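Local coordinates for protein diaminopropionate ammonia-lyase (Escherichia coli, PDB 4D9I) that breaks down both L- and D-2,3-diaminopropionate to pyruvate and ammonia as a homodimeric pyridoxal-phosphate enzyme of fold type II, at residues Q136-Y141 with L157-I162; T114-T119 with H182-V187. All blocks are in the same frame, centred on the assembly; numbering follows the deposited sequence.

Interaction 1: Q136-Y141 with L157-I162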
loop_
_atom_site.group_PDB
_atom_site.type_symbol
_atom_site.label_atom_id
_atom_site.label_comp_id
_atom_site.label_asym_id
_atom_site.label_seq_id
_atom_site.Cartn_x
_atom_site.Cartn_y
_atom_site.Cartn_z
ATOM N N GLN B 136 -4.021 36.017 16.000
ATOM C CA GLN B 136 -2.675 36.592 16.102
ATOM C C GLN B 136 -1.963 36.431 14.757
ATOM O O GLN B 136 -2.504 35.819 13.839
ATOM C CB GLN B 136 -1.869 35.903 17.219
ATOM C CG GLN B 136 -2.541 35.852 18.593
ATOM C CD GLN B 136 -2.991 37.215 19.096
ATOM O OE1 GLN B 136 -2.234 38.190 19.051
ATOM N NE2 GLN B 136 -4.232 37.290 19.588
ATOM N N ASN B 137 -0.765 36.994 14.637
ATOM C CA ASN B 137 0.029 36.865 13.415
ATOM C C ASN B 137 1.140 35.823 13.529
ATOM O O ASN B 137 1.629 35.546 14.622
ATOM C CB ASN B 137 0.607 38.224 13.020
ATOM C CG ASN B 137 -0.464 39.195 12.568
ATOM O OD1 ASN B 137 -0.733 40.184 13.237
ATOM N ND2 ASN B 137 -1.091 38.905 11.436
ATOM N N ALA B 138 1.516 35.225 12.403
ATOM C CA ALA B 138 2.647 34.318 12.375
ATOM C C ALA B 138 3.538 34.558 11.158
ATOM O O ALA B 138 3.049 34.858 10.068
ATOM C CB ALA B 138 2.179 32.867 12.436
ATOM N N VAL B 139 4.846 34.422 11.350
ATOM C CA VAL B 139 5.822 34.567 10.257
ATOM C C VAL B 139 6.737 33.339 10.257
ATOM O O VAL B 139 7.558 33.163 11.152
ATOM C CB VAL B 139 6.627 35.896 10.348
ATOM C CG1 VAL B 139 7.556 36.057 9.150
ATOM C CG2 VAL B 139 5.692 37.096 10.407
ATOM N N ILE B 140 6.557 32.477 9.262
ATOM C CA ILE B 140 7.273 31.205 9.184
ATOM C C ILE B 140 8.413 31.258 8.161
ATOM O O ILE B 140 8.229 31.705 7.021
ATOM C CB ILE B 140 6.306 30.040 8.842
ATOM C CG1 ILE B 140 5.050 30.061 9.737
ATOM C CG2 ILE B 140 7.006 28.700 8.903
ATOM C CD1 ILE B 140 5.268 30.147 11.244
ATOM N N TYR B 141 9.601 30.823 8.569
ATOM C CA TYR B 141 10.708 30.653 7.627
ATOM C C TYR B 141 10.933 29.155 7.329
ATOM O O TYR B 141 10.866 28.318 8.231
ATOM C CB TYR B 141 11.985 31.324 8.162
ATOM C CG TYR B 141 11.912 32.841 8.261
ATOM C CD1 TYR B 141 10.684 33.503 8.320
ATOM C CD2 TYR B 141 13.068 33.611 8.324
ATOM C CE1 TYR B 141 10.611 34.879 8.417
ATOM C CE2 TYR B 141 13.000 34.994 8.424
ATOM C CZ TYR B 141 11.769 35.622 8.470
ATOM O OH TYR B 141 11.684 36.990 8.580
ATOM N N LEU B 157 -2.998 29.002 5.945
ATOM C CA LEU B 157 -3.363 29.349 7.323
ATOM C C LEU B 157 -3.191 30.850 7.660
ATOM O O LEU B 157 -3.186 31.252 8.839
ATOM C CB LEU B 157 -2.579 28.479 8.319
ATOM C CG LEU B 157 -2.898 26.982 8.315
ATOM C CD1 LEU B 157 -1.928 26.195 9.200
ATOM C CD2 LEU B 157 -4.349 26.738 8.718
ATOM N N GLY B 158 -3.029 31.667 6.628
ATOM C CA GLY B 158 -3.012 33.120 6.774
ATOM C C GLY B 158 -1.722 33.692 7.336
ATOM O O GLY B 158 -1.657 34.869 7.657
ATOM N N ALA B 159 -0.697 32.853 7.424
ATOM C CA ALA B 159 0.603 33.232 7.943
ATOM C C ALA B 159 1.522 33.558 6.776
ATOM O O ALA B 159 1.283 33.098 5.667
ATOM C CB ALA B 159 1.179 32.070 8.753
ATOM N N GLU B 160 2.574 34.331 7.019
ATOM C CA GLU B 160 3.589 34.548 5.995
ATOM C C GLU B 160 4.501 33.348 5.998
ATOM O O GLU B 160 4.679 32.684 7.038
ATOM C CB GLU B 160 4.421 35.797 6.262
ATOM C CG GLU B 160 3.695 36.895 7.013
ATOM C CD GLU B 160 2.869 37.793 6.123
ATOM O OE1 GLU B 160 2.821 39.007 6.411
ATOM O OE2 GLU B 160 2.266 37.294 5.149
ATOM N N CYS B 161 5.071 33.050 4.837
ATOM C CA CYS B 161 5.983 31.920 4.728
ATOM C C CYS B 161 7.057 32.162 3.677
ATOM O O CYS B 161 6.779 32.226 2.476
ATOM C CB CYS B 161 5.225 30.626 4.447
ATOM S SG CYS B 161 6.292 29.176 4.557
ATOM N N ILE B 162 8.289 32.279 4.155
ATOM C CA ILE B 162 9.428 32.680 3.342
ATOM C C ILE B 162 10.389 31.500 3.232
ATOM O O ILE B 162 10.814 30.942 4.247
ATOM C CB ILE B 162 10.127 33.916 3.957
ATOM C CG1 ILE B 162 9.286 35.192 3.743
ATOM C CG2 ILE B 162 11.506 34.152 3.342
ATOM C CD1 ILE B 162 8.460 35.646 4.938
HETATM O O HOH W 1 -0.111 36.085 10.345
#
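The Y141 ring receives I162 CD1 obliquely at its CE1 atom, 4.2 Å away, while V139 CG1 lies in plane at the ring edge. That methyl also reaches I162 CD1, at 4.3 Å, so the three side chains form one apolar patch. Y141 CG and I162 CG1 each sit beside their own backbone N (chi1 -66° and -74°); in register on parallel strands, the two side chains run alongside each other. H178 meets the same ring from helix 168-182, and W184 packs on both V139 and Y141. Towards the start of the strands, the bent chain of E160 crosses V139, with E160 CG 3.9 Å from V139 CG2. Parallel strands 137-142 and 160-163 are the two arms of a beta-alpha-beta unit whose connection includes helix 148-155; strand 160-163 is outermost in the four-stranded sheet. Three backbone bonds join them: E160 N donates to A138 O at 3.1 Å, I140 N to E160 O and I162 N to I140 O, both at 2.9 Å. The middle donor stands 40° out of the E160 carbonyl plane, whereas the last is nearly in line with the I140 carbonyl. On the face carrying I140 and C161, A138 and A159 meet CB to CB, 3.9 Å apart, packed against A131 and A128 of helix 122-133; I154 of helix 148-155 packs on A159, I140 and C161. At the N-terminal end of the pair, before strand 160-163 begins, a water accepts from A138 N at 2.8 Å and from N137 ND2, and donates weakly to G158 O.

Interaction 2: T114-T119 with H182-V187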
loop_
_atom_site.group_PDB
_atom_site.type_symbol
_atom_site.label_atom_id
_atom_site.label_comp_id
_atom_site.label_asym_id
_atom_site.label_seq_id
_atom_site.Cartn_x
_atom_site.Cartn_y
_atom_site.Cartn_z
ATOM N N THR B 114 2.957 38.627 17.299
ATOM C CA THR B 114 3.463 38.015 16.077
ATOM C C THR B 114 4.424 36.900 16.442
ATOM O O THR B 114 5.446 37.133 17.098
ATOM C CB THR B 114 4.145 39.047 15.164
ATOM O OG1 THR B 114 3.211 40.087 14.875
ATOM C CG2 THR B 114 4.596 38.404 13.858
ATOM N N PHE B 115 4.066 35.684 16.048
ATOM C CA PHE B 115 4.882 34.508 16.342
ATOM C C PHE B 115 5.787 34.163 15.179
ATOM O O PHE B 115 5.307 33.939 14.069
ATOM C CB PHE B 115 3.993 33.311 16.683
ATOM C CG PHE B 115 3.161 33.530 17.903
ATOM C CD1 PHE B 115 3.760 33.580 19.155
ATOM C CD2 PHE B 115 1.792 33.725 17.798
ATOM C CE1 PHE B 115 3.001 33.801 20.294
ATOM C CE2 PHE B 115 1.024 33.967 18.932
ATOM C CZ PHE B 115 1.624 33.990 20.180
ATOM N N ALA B 116 7.082 34.065 15.450
ATOM C CA ALA B 116 8.076 33.846 14.395
ATOM C C ALA B 116 8.759 32.492 14.557
ATOM O O ALA B 116 9.177 32.117 15.659
ATOM C CB ALA B 116 9.094 34.973 14.377
ATOM N N THR B 117 8.862 31.755 13.452
ATOM C CA THR B 117 9.246 30.364 13.529
ATOM C C THR B 117 9.957 29.891 12.272
ATOM O O THR B 117 9.577 30.269 11.172
ATOM C CB THR B 117 7.974 29.516 13.759
ATOM O OG1 THR B 117 7.432 29.842 15.050
ATOM C CG2 THR B 117 8.262 28.033 13.692
ATOM N N THR B 118 10.993 29.073 12.458
ATOM C CA THR B 118 11.598 28.271 11.388
ATOM C C THR B 118 11.118 26.817 11.468
ATOM O O THR B 118 10.987 26.256 12.554
ATOM C CB THR B 118 13.144 28.315 11.412
ATOM O OG1 THR B 118 13.594 29.598 10.964
ATOM C CG2 THR B 118 13.724 27.260 10.474
ATOM N N THR B 119 10.863 26.220 10.304
ATOM C CA THR B 119 10.338 24.875 10.221
ATOM C C THR B 119 10.674 24.206 8.892
ATOM O O THR B 119 10.882 24.872 7.870
ATOM C CB THR B 119 8.807 24.857 10.363
ATOM O OG1 THR B 119 8.362 23.501 10.572
ATOM C CG2 THR B 119 8.138 25.453 9.106
ATOM N N HIS B 182 12.092 43.086 14.830
ATOM C CA HIS B 182 10.689 43.507 14.730
ATOM C C HIS B 182 9.860 43.409 15.994
ATOM O O HIS B 182 8.720 43.873 16.014
ATOM C CB HIS B 182 9.982 42.723 13.631
ATOM C CG HIS B 182 10.461 43.045 12.238
ATOM N ND1 HIS B 182 11.128 42.153 11.475
ATOM C CD2 HIS B 182 10.340 44.204 11.475
ATOM C CE1 HIS B 182 11.424 42.710 10.287
ATOM N NE2 HIS B 182 10.935 43.962 10.285
ATOM N N GLY B 183 10.397 42.806 17.052
ATOM C CA GLY B 183 9.614 42.559 18.259
ATOM C C GLY B 183 8.695 41.341 18.135
ATOM O O GLY B 183 7.638 41.283 18.765
ATOM N N TRP B 184 9.089 40.365 17.321
ATOM C CA TRP B 184 8.317 39.121 17.213
ATOM C C TRP B 184 8.680 38.161 18.307
ATOM O O TRP B 184 9.766 38.234 18.873
ATOM C CB TRP B 184 8.495 38.471 15.841
ATOM C CG TRP B 184 8.079 39.361 14.694
ATOM C CD1 TRP B 184 7.242 40.475 14.737
ATOM C CD2 TRP B 184 8.453 39.222 13.284
ATOM N NE1 TRP B 184 7.076 41.006 13.491
ATOM C CE2 TRP B 184 7.773 40.305 12.574
ATOM C CE3 TRP B 184 9.245 38.333 12.564
ATOM C CZ2 TRP B 184 7.908 40.489 11.204
ATOM C CZ3 TRP B 184 9.374 38.523 11.181
ATOM C CH2 TRP B 184 8.722 39.573 10.520
ATOM N N GLU B 185 7.753 37.261 18.620
ATOM C CA GLU B 185 7.988 36.198 19.573
ATOM C C GLU B 185 8.421 34.928 18.839
ATOM O O GLU B 185 7.633 34.312 18.101
ATOM C CB GLU B 185 6.712 35.935 20.377
ATOM C CG GLU B 185 6.907 34.987 21.550
ATOM C CD GLU B 185 7.542 35.667 22.757
ATOM O OE1 GLU B 185 7.207 36.822 23.028
ATOM O OE2 GLU B 185 8.376 35.049 23.445
ATOM N N VAL B 186 9.680 34.547 19.033
ATOM C CA VAL B 186 10.225 33.308 18.472
ATOM C C VAL B 186 9.605 32.077 19.140
ATOM O O VAL B 186 9.657 31.944 20.372
ATOM C CB VAL B 186 11.753 33.242 18.665
ATOM C CG1 VAL B 186 12.306 31.905 18.201
ATOM C CG2 VAL B 186 12.435 34.383 17.928
ATOM N N VAL B 187 9.026 31.184 18.328
ATOM C CA VAL B 187 8.496 29.909 18.828
ATOM C C VAL B 187 9.187 28.743 18.109
ATOM O O VAL B 187 8.808 28.383 16.992
ATOM C CB VAL B 187 6.950 29.835 18.688
ATOM C CG1 VAL B 187 6.409 28.525 19.257
ATOM C CG2 VAL B 187 6.301 31.040 19.378
HETATM O O HOH W 2 4.942 39.879 19.127
#
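In the four-stranded parallel sheet of this fold type II enzyme, strand 114-118 pairs with the short outermost strand 185-186, and T114 lies across the W184 indole. T114 CG2 sits over one face of the five-membered ring, 3.5 Å from its centroid and 13° off the normal, in a CH-pi contact; H182 CB lies over the opposite face. A116 CB adds an oblique touch on W184 CE3 at 3.8 Å. Were W184 replaced by an alanine, the T114 methyl would probably lose the ring face it rests on and a gap would be likely beside A116 CB. Helix 168-182 leads into the strand through G183, the first residue to leave helical angles, with positive phi; 185-186 then runs parallel to 114-118. E185 N donates to T114 O at 2.8 Å, and beside this bond a water accepts from T114 N and donates to G183 O. A116 N donates to E185 O at 2.7 Å (170° at the hydrogen), and V187 N to A116 O at 2.8 Å. The T117 hydroxyl continues the series: its chi1 of -66° sets OG1 beside the backbone N, from where it donates to V187 O at 2.8 Å. H123 NE2 also bonds that carbonyl, giving this buried oxygen two partners. On the face carrying F115 and E185, V187 CG2 reaches F115 CD1 at 3.6 Å, with L88 of helix 81-93 packed on all three.

Both interactions build the same parallel sheet, with strands 114-118 and 137-142 adjacent at its middle: Y141 N probably bonds to T117 O, and V139 N to F115 O. Each contact adds an outermost strand, 160-163 in interaction 1 and 185-186 in interaction 2. Interaction 1 is buried (five of eight touching residues) but has two exposed residues, E160 and I162, on its outer strand; interaction 2 is partly buried (four of eight), with no touching residue fully exposed. Interaction 1 spans one beta-alpha-beta unit, and its direct hydrogen bonds are all backbone to backbone. Interaction 2 joins segments 62 residues apart, a span including both segments of interaction 1, and adds a threonine hydroxyl bond and an indole face.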